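CCHC-type domain-containing protein (Trypanosoma brucei brucei, PDB 7C45) probably acts as a 3'-5' RNA exonuclease of the RNase D type, binding and trimming guide RNA with the help of metal ions. Local coordinates at residues 14-19 with 67-73; 56-60 with 175-180. All coordinates share one frame; numbering follows the deposited sequence.

Contact 1. Residues 14-19 with 67-73; sequences YPYRVV and KPVVFLF
Val19 N gives the shortest hydrogen bond here, 2.7 Å to Leu72 O, the last of four that join strand 16-19 to strand 70-73 as parallel neighbours at one margin of the exonuclease sheet. Arg17 is bonded through both N and O, to Val70 O and Leu72 N, the usual parallel pattern; Pro15 has no N-H, but Pro15 O accepts from Val70 N at 2.9 Å. On the face bearing Tyr16, Val18, Val70 and Leu72, Tyr16 CG lies between the backbone N and the carbonyl carbon (chi1 67°); Tyr16 CD1 meets Leu72 CD1 at 3.7 Å, and the ring leads away to Leu185 and Glu186 of helix 182-202. On the other face, packed against helix 22-33, the branched Val19 serves two aromatics, CG2 touching Phe71 CD1 and CG1 lying 3.6 Å from Phe73 CD1. Ahead of the strands, Pro68 centres an inverse gamma turn and lays its CB over a face of the Tyr14 ring, a CH-pi contact 3.8 Å from the centroid. The Arg17 chain, bent at chi3, crosses Val69 at about a right angle and spreads its flat guanidinium over a methyl group: Val69 CG2 sits 3.7 Å from Arg17 CZ.

Contact 2. Residues 56-60 with 175-180; sequences RISLV and WDIRPL
Two donors from different parts of the chain close on Trp175 O from opposite faces of its carbonyl plane: the hydroxyl of Ser58, with OG only 2.6 Å from that oxygen, and NH1 of Arg178, at 2.9 Å from it. The ring of bonds closes because Arg178 NH2 also donates a hydrogen bond to Ser58 OG, 2.9 Å away and nearly straight at 168°. Serine suits this place, since one small hydroxyl can donate to a carbonyl while accepting from an arginine. With OG anti to the backbone N (chi1 179°), Ser58 points that hydroxyl out of strand 57-60 into the loop. It does so from a classic beta bulge, where Ser58 and Leu59 both face Glu43 on the next strand and both turn their side chains toward the loop.

Arg178 folds back at chi2, and its NH1 also donates to Ile177 O, at 2.8 Å, pinning the turn before the cis peptide of Pro179. Its NE forms a salt bridge with Asp74, while Leu180 CD1 covers one guanidinium face. Leu59 completes the apolar side: its CD1 meets Leu180 CD1 tip to tip at 3.8 Å and touches Trp175 CZ3 at the same distance, next to Ala188 of helix 182-202.

Trp175 in turn packs on Glu43, a ligand of the bound calcium, and on a phosphate of the RNA. The bonds therefore probably hold the tryptophan steady beside the active site, with Arg178 NH1 bonding within the loop, NH2 tying the loop to the strand, and the arginine's charge probably balanced in part by Asp74.

In the fold
From the N terminus, the chain lays down strand 16-19, passes helix 22-33 and strands 37-44 and 57-64, and reaches strand 70-74, where contact 1 closes the first loop. Contact 2 starts inside that loop, at 56-60, and ends far beyond it, where 175-180 leads into helix 182-202, so the two closures cross. They meet in the sheet: 57-64 and 70-74 are antiparallel neighbours, with a probable hydrogen bond from Phe73 N to Val60 O, and Phe73 O packs against Leu59 CD2. Contact 1 thus attaches one of the two outermost strands, whereas contact 2 anchors the loop before helix 182-202, which carries the calcium ligand Asp191.

Contact 1. Residues 14-19 with 67-73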
loop_
_atom_site.group_PDB
_atom_site.type_symbol
_atom_site.label_atom_id
_atom_site.label_comp_id
_atom_site.label_asym_id
_atom_site.label_seq_id
_atom_site.Cartn_x
_atom_site.Cartn_y
_atom_site.Cartn_z
ATOM N N TYR A 14 -11.075 -1.823 -13.632
ATOM C CA TYR A 14 -10.232 -0.932 -14.422
ATOM C C TYR A 14 -9.234 -1.749 -15.241
ATOM O O TYR A 14 -8.468 -2.535 -14.666
ATOM C CB TYR A 14 -9.458 0.044 -13.552
ATOM C CG TYR A 14 -10.230 1.179 -12.904
ATOM C CD1 TYR A 14 -11.610 1.326 -13.068
ATOM C CD2 TYR A 14 -9.565 2.107 -12.118
ATOM C CE1 TYR A 14 -12.288 2.381 -12.466
ATOM C CE2 TYR A 14 -10.224 3.147 -11.521
ATOM C CZ TYR A 14 -11.593 3.285 -11.694
ATOM O OH TYR A 14 -12.223 4.347 -11.088
ATOM N N PRO A 15 -9.219 -1.613 -16.561
ATOM C CA PRO A 15 -8.201 -2.305 -17.350
ATOM C C PRO A 15 -6.846 -1.644 -17.167
ATOM O O PRO A 15 -6.745 -0.480 -16.803
ATOM C CB PRO A 15 -8.699 -2.151 -18.793
ATOM C CG PRO A 15 -9.691 -1.032 -18.767
ATOM C CD PRO A 15 -10.005 -0.654 -17.355
ATOM N N TYR A 16 -5.798 -2.410 -17.414
ATOM C CA TYR A 16 -4.473 -1.812 -17.481
ATOM C C TYR A 16 -4.148 -1.372 -18.908
ATOM O O TYR A 16 -4.685 -1.891 -19.895
ATOM C CB TYR A 16 -3.387 -2.773 -16.987
ATOM C CG TYR A 16 -3.150 -3.998 -17.831
ATOM C CD1 TYR A 16 -2.413 -3.923 -19.006
ATOM C CD2 TYR A 16 -3.613 -5.241 -17.436
ATOM C CE1 TYR A 16 -2.198 -5.043 -19.799
ATOM C CE2 TYR A 16 -3.400 -6.365 -18.219
ATOM C CZ TYR A 16 -2.679 -6.262 -19.387
ATOM O OH TYR A 16 -2.457 -7.369 -20.167
ATOM N N ARG A 17 -3.225 -0.426 -18.995
ATOM C CA ARG A 17 -2.726 0.097 -20.260
ATOM C C ARG A 17 -1.219 0.233 -20.146
ATOM O O ARG A 17 -0.747 0.999 -19.310
ATOM C CB ARG A 17 -3.339 1.454 -20.573
ATOM C CG ARG A 17 -3.092 1.937 -21.969
ATOM C CD ARG A 17 -4.262 2.818 -22.360
ATOM N NE ARG A 17 -5.496 2.067 -22.200
ATOM C CZ ARG A 17 -6.682 2.609 -21.948
ATOM N NH1 ARG A 17 -7.747 1.822 -21.818
ATOM N NH2 ARG A 17 -6.805 3.928 -21.803
ATOM N N VAL A 18 -0.482 -0.502 -20.982
ATOM C CA VAL A 18 0.977 -0.434 -20.965
ATOM C C VAL A 18 1.430 0.884 -21.572
ATOM O O VAL A 18 1.029 1.240 -22.684
ATOM C CB VAL A 18 1.587 -1.616 -21.734
ATOM C CG1 VAL A 18 3.116 -1.454 -21.819
ATOM C CG2 VAL A 18 1.214 -2.924 -21.087
ATOM N N VAL A 19 2.275 1.602 -20.863
ATOM C CA VAL A 19 2.783 2.884 -21.332
ATOM C C VAL A 19 4.253 2.667 -21.674
ATOM O O VAL A 19 5.118 2.670 -20.793
ATOM C CB VAL A 19 2.573 3.997 -20.296
ATOM C CG1 VAL A 19 3.173 5.313 -20.777
ATOM C CG2 VAL A 19 1.063 4.164 -20.034
ATOM N N LYS A 67 -9.289 8.884 -14.183
ATOM C CA LYS A 67 -9.544 8.026 -15.328
ATOM C C LYS A 67 -9.624 6.573 -14.882
ATOM O O LYS A 67 -8.834 6.143 -14.032
ATOM C CB LYS A 67 -8.458 8.235 -16.386
ATOM C CG LYS A 67 -8.715 7.506 -17.680
ATOM C CD LYS A 67 -7.576 7.639 -18.652
ATOM C CE LYS A 67 -8.098 7.672 -20.073
ATOM N NZ LYS A 67 -9.222 8.646 -20.223
ATOM N N PRO A 68 -10.566 5.790 -15.403
ATOM C CA PRO A 68 -10.753 4.394 -14.958
ATOM C C PRO A 68 -9.807 3.433 -15.656
ATOM O O PRO A 68 -10.223 2.531 -16.393
ATOM C CB PRO A 68 -12.218 4.127 -15.346
ATOM C CG PRO A 68 -12.396 4.942 -16.568
ATOM C CD PRO A 68 -11.651 6.213 -16.309
ATOM N N VAL A 69 -8.506 3.616 -15.411
ATOM C CA VAL A 69 -7.474 2.818 -16.058
ATOM C C VAL A 69 -6.312 2.674 -15.083
ATOM O O VAL A 69 -6.100 3.528 -14.223
ATOM C CB VAL A 69 -6.986 3.465 -17.386
ATOM C CG1 VAL A 69 -6.135 4.677 -17.115
ATOM C CG2 VAL A 69 -6.214 2.473 -18.247
ATOM N N VAL A 70 -5.539 1.609 -15.246
ATOM C CA VAL A 70 -4.264 1.446 -14.546
ATOM C C VAL A 70 -3.152 1.650 -15.568
ATOM O O VAL A 70 -3.080 0.915 -16.559
ATOM C CB VAL A 70 -4.155 0.061 -13.889
ATOM C CG1 VAL A 70 -2.751 -0.160 -13.296
ATOM C CG2 VAL A 70 -5.246 -0.106 -12.840
ATOM N N PHE A 71 -2.326 2.668 -15.366
ATOM C CA PHE A 71 -1.200 2.875 -16.276
ATOM C C PHE A 71 -0.046 2.009 -15.804
ATOM O O PHE A 71 0.309 2.053 -14.627
ATOM C CB PHE A 71 -0.770 4.338 -16.311
ATOM C CG PHE A 71 -1.782 5.276 -16.950
ATOM C CD1 PHE A 71 -2.157 5.114 -18.268
ATOM C CD2 PHE A 71 -2.296 6.356 -16.222
ATOM C CE1 PHE A 71 -3.055 5.989 -18.856
ATOM C CE2 PHE A 71 -3.203 7.234 -16.790
ATOM C CZ PHE A 71 -3.575 7.062 -18.109
ATOM N N LEU A 72 0.534 1.225 -16.706
ATOM C CA LEU A 72 1.742 0.469 -16.398
ATOM C C LEU A 72 2.881 1.146 -17.148
ATOM O O LEU A 72 3.041 0.947 -18.354
ATOM C CB LEU A 72 1.614 -0.995 -16.790
ATOM C CG LEU A 72 0.428 -1.734 -16.172
ATOM C CD1 LEU A 72 0.348 -3.120 -16.755
ATOM C CD2 LEU A 72 0.597 -1.788 -14.652
ATOM N N PHE A 73 3.656 1.951 -16.443
ATOM C CA PHE A 73 4.740 2.676 -17.085
ATOM C C PHE A 73 5.913 1.729 -17.259
ATOM O O PHE A 73 6.478 1.257 -16.275
ATOM C CB PHE A 73 5.156 3.885 -16.261
ATOM C CG PHE A 73 4.141 4.985 -16.253
ATOM C CD1 PHE A 73 4.050 5.856 -17.325
ATOM C CD2 PHE A 73 3.283 5.149 -15.179
ATOM C CE1 PHE A 73 3.124 6.875 -17.328
ATOM C CE2 PHE A 73 2.355 6.185 -15.167
ATOM C CZ PHE A 73 2.285 7.051 -16.240
#

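Contact 2. Residues 56-60 with 175-180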
loop_
_atom_site.group_PDB
_atom_site.type_symbol
_atom_site.label_atom_id
_atom_site.label_comp_id
_atom_site.label_asym_id
_atom_site.label_seq_id
_atom_site.Cartn_x
_atom_site.Cartn_y
_atom_site.Cartn_z
ATOM N N ARG A 56 16.617 -2.919 -10.203
ATOM C CA ARG A 56 16.386 -1.955 -11.279
ATOM C C ARG A 56 14.892 -1.798 -11.524
ATOM O O ARG A 56 14.179 -2.786 -11.651
ATOM C CB ARG A 56 17.072 -2.439 -12.548
ATOM C CG ARG A 56 17.000 -1.480 -13.706
ATOM C CD ARG A 56 17.844 -2.063 -14.837
ATOM N NE ARG A 56 17.824 -1.262 -16.046
ATOM C CZ ARG A 56 18.557 -1.533 -17.112
ATOM N NH1 ARG A 56 19.378 -2.585 -17.105
ATOM N NH2 ARG A 56 18.481 -0.749 -18.178
ATOM N N ILE A 57 14.411 -0.558 -11.545
ATOM C CA ILE A 57 12.983 -0.342 -11.765
ATOM C C ILE A 57 12.583 -0.893 -13.125
ATOM O O ILE A 57 13.227 -0.610 -14.139
ATOM C CB ILE A 57 12.632 1.143 -11.664
ATOM C CG1 ILE A 57 12.707 1.613 -10.208
ATOM C CG2 ILE A 57 11.252 1.371 -12.230
ATOM C CD1 ILE A 57 12.564 3.094 -10.056
ATOM N N SER A 58 11.514 -1.689 -13.144
ATOM C CA SER A 58 10.965 -2.227 -14.383
ATOM C C SER A 58 9.681 -1.496 -14.767
ATOM O O SER A 58 9.580 -0.920 -15.853
ATOM C CB SER A 58 10.705 -3.725 -14.231
ATOM O OG SER A 58 10.151 -4.281 -15.406
ATOM N N LEU A 59 8.705 -1.509 -13.869
ATOM C CA LEU A 59 7.420 -0.841 -14.036
ATOM C C LEU A 59 7.188 0.151 -12.903
ATOM O O LEU A 59 7.586 -0.096 -11.765
ATOM C CB LEU A 59 6.268 -1.859 -14.039
ATOM C CG LEU A 59 6.281 -2.953 -15.106
ATOM C CD1 LEU A 59 5.135 -3.950 -14.899
ATOM C CD2 LEU A 59 6.241 -2.317 -16.525
ATOM N N VAL A 60 6.561 1.286 -13.219
ATOM C CA VAL A 60 5.884 2.116 -12.227
ATOM C C VAL A 60 4.405 2.104 -12.582
ATOM O O VAL A 60 4.052 2.319 -13.743
ATOM C CB VAL A 60 6.431 3.552 -12.195
ATOM C CG1 VAL A 60 5.581 4.428 -11.254
ATOM C CG2 VAL A 60 7.908 3.542 -11.798
ATOM N N TRP A 175 11.211 -9.396 -13.736
ATOM C CA TRP A 175 10.581 -8.263 -14.403
ATOM C C TRP A 175 11.425 -7.688 -15.530
ATOM O O TRP A 175 11.107 -6.604 -16.041
ATOM C CB TRP A 175 10.248 -7.178 -13.371
ATOM C CG TRP A 175 9.179 -7.625 -12.425
ATOM C CD1 TRP A 175 9.351 -8.102 -11.158
ATOM C CD2 TRP A 175 7.775 -7.688 -12.689
ATOM N NE1 TRP A 175 8.142 -8.433 -10.604
ATOM C CE2 TRP A 175 7.153 -8.203 -11.528
ATOM C CE3 TRP A 175 6.978 -7.352 -13.792
ATOM C CZ2 TRP A 175 5.781 -8.382 -11.436
ATOM C CZ3 TRP A 175 5.615 -7.547 -13.711
ATOM C CH2 TRP A 175 5.023 -8.046 -12.535
ATOM N N ASP A 176 12.463 -8.395 -15.948
ATOM C CA ASP A 176 13.294 -7.939 -17.051
ATOM C C ASP A 176 12.777 -8.365 -18.421
ATOM O O ASP A 176 13.180 -7.772 -19.427
ATOM C CB ASP A 176 14.726 -8.460 -16.890
ATOM C CG ASP A 176 14.803 -9.988 -16.816
ATOM O OD1 ASP A 176 13.921 -10.637 -16.213
ATOM O OD2 ASP A 176 15.783 -10.522 -17.348
ATOM N N ILE A 177 11.921 -9.380 -18.489
ATOM C CA ILE A 177 11.556 -9.938 -19.782
ATOM C C ILE A 177 10.659 -8.962 -20.523
ATOM O O ILE A 177 9.807 -8.288 -19.929
ATOM C CB ILE A 177 10.868 -11.306 -19.629
ATOM C CG1 ILE A 177 9.640 -11.194 -18.731
ATOM C CG2 ILE A 177 11.825 -12.352 -19.098
ATOM C CD1 ILE A 177 8.787 -12.443 -18.750
ATOM N N ARG A 178 10.872 -8.865 -21.832
ATOM C CA ARG A 178 10.013 -8.060 -22.701
ATOM C C ARG A 178 9.718 -8.850 -23.972
ATOM O O ARG A 178 10.599 -9.485 -24.537
ATOM C CB ARG A 178 10.656 -6.719 -23.053
ATOM C CG ARG A 178 10.742 -5.727 -21.905
ATOM C CD ARG A 178 9.354 -5.404 -21.345
ATOM N NE ARG A 178 9.411 -4.375 -20.316
ATOM C CZ ARG A 178 9.749 -4.600 -19.047
ATOM N NH1 ARG A 178 10.052 -5.822 -18.644
ATOM N NH2 ARG A 178 9.765 -3.602 -18.185
ATOM N N PRO A 179 8.469 -8.841 -24.413
ATOM C CA PRO A 179 7.309 -8.236 -23.777
ATOM C C PRO A 179 6.955 -8.962 -22.495
ATOM O O PRO A 179 7.241 -10.145 -22.370
ATOM C CB PRO A 179 6.197 -8.427 -24.811
ATOM C CG PRO A 179 6.626 -9.654 -25.565
ATOM C CD PRO A 179 8.112 -9.571 -25.636
ATOM N N LEU A 180 6.352 -8.245 -21.546
ATOM C CA LEU A 180 5.833 -8.890 -20.349
ATOM C C LEU A 180 4.563 -9.659 -20.701
ATOM O O LEU A 180 3.658 -9.096 -21.329
ATOM C CB LEU A 180 5.551 -7.853 -19.275
ATOM C CG LEU A 180 6.784 -7.218 -18.599
ATOM C CD1 LEU A 180 6.412 -5.931 -17.884
ATOM C CD2 LEU A 180 7.446 -8.204 -17.634
#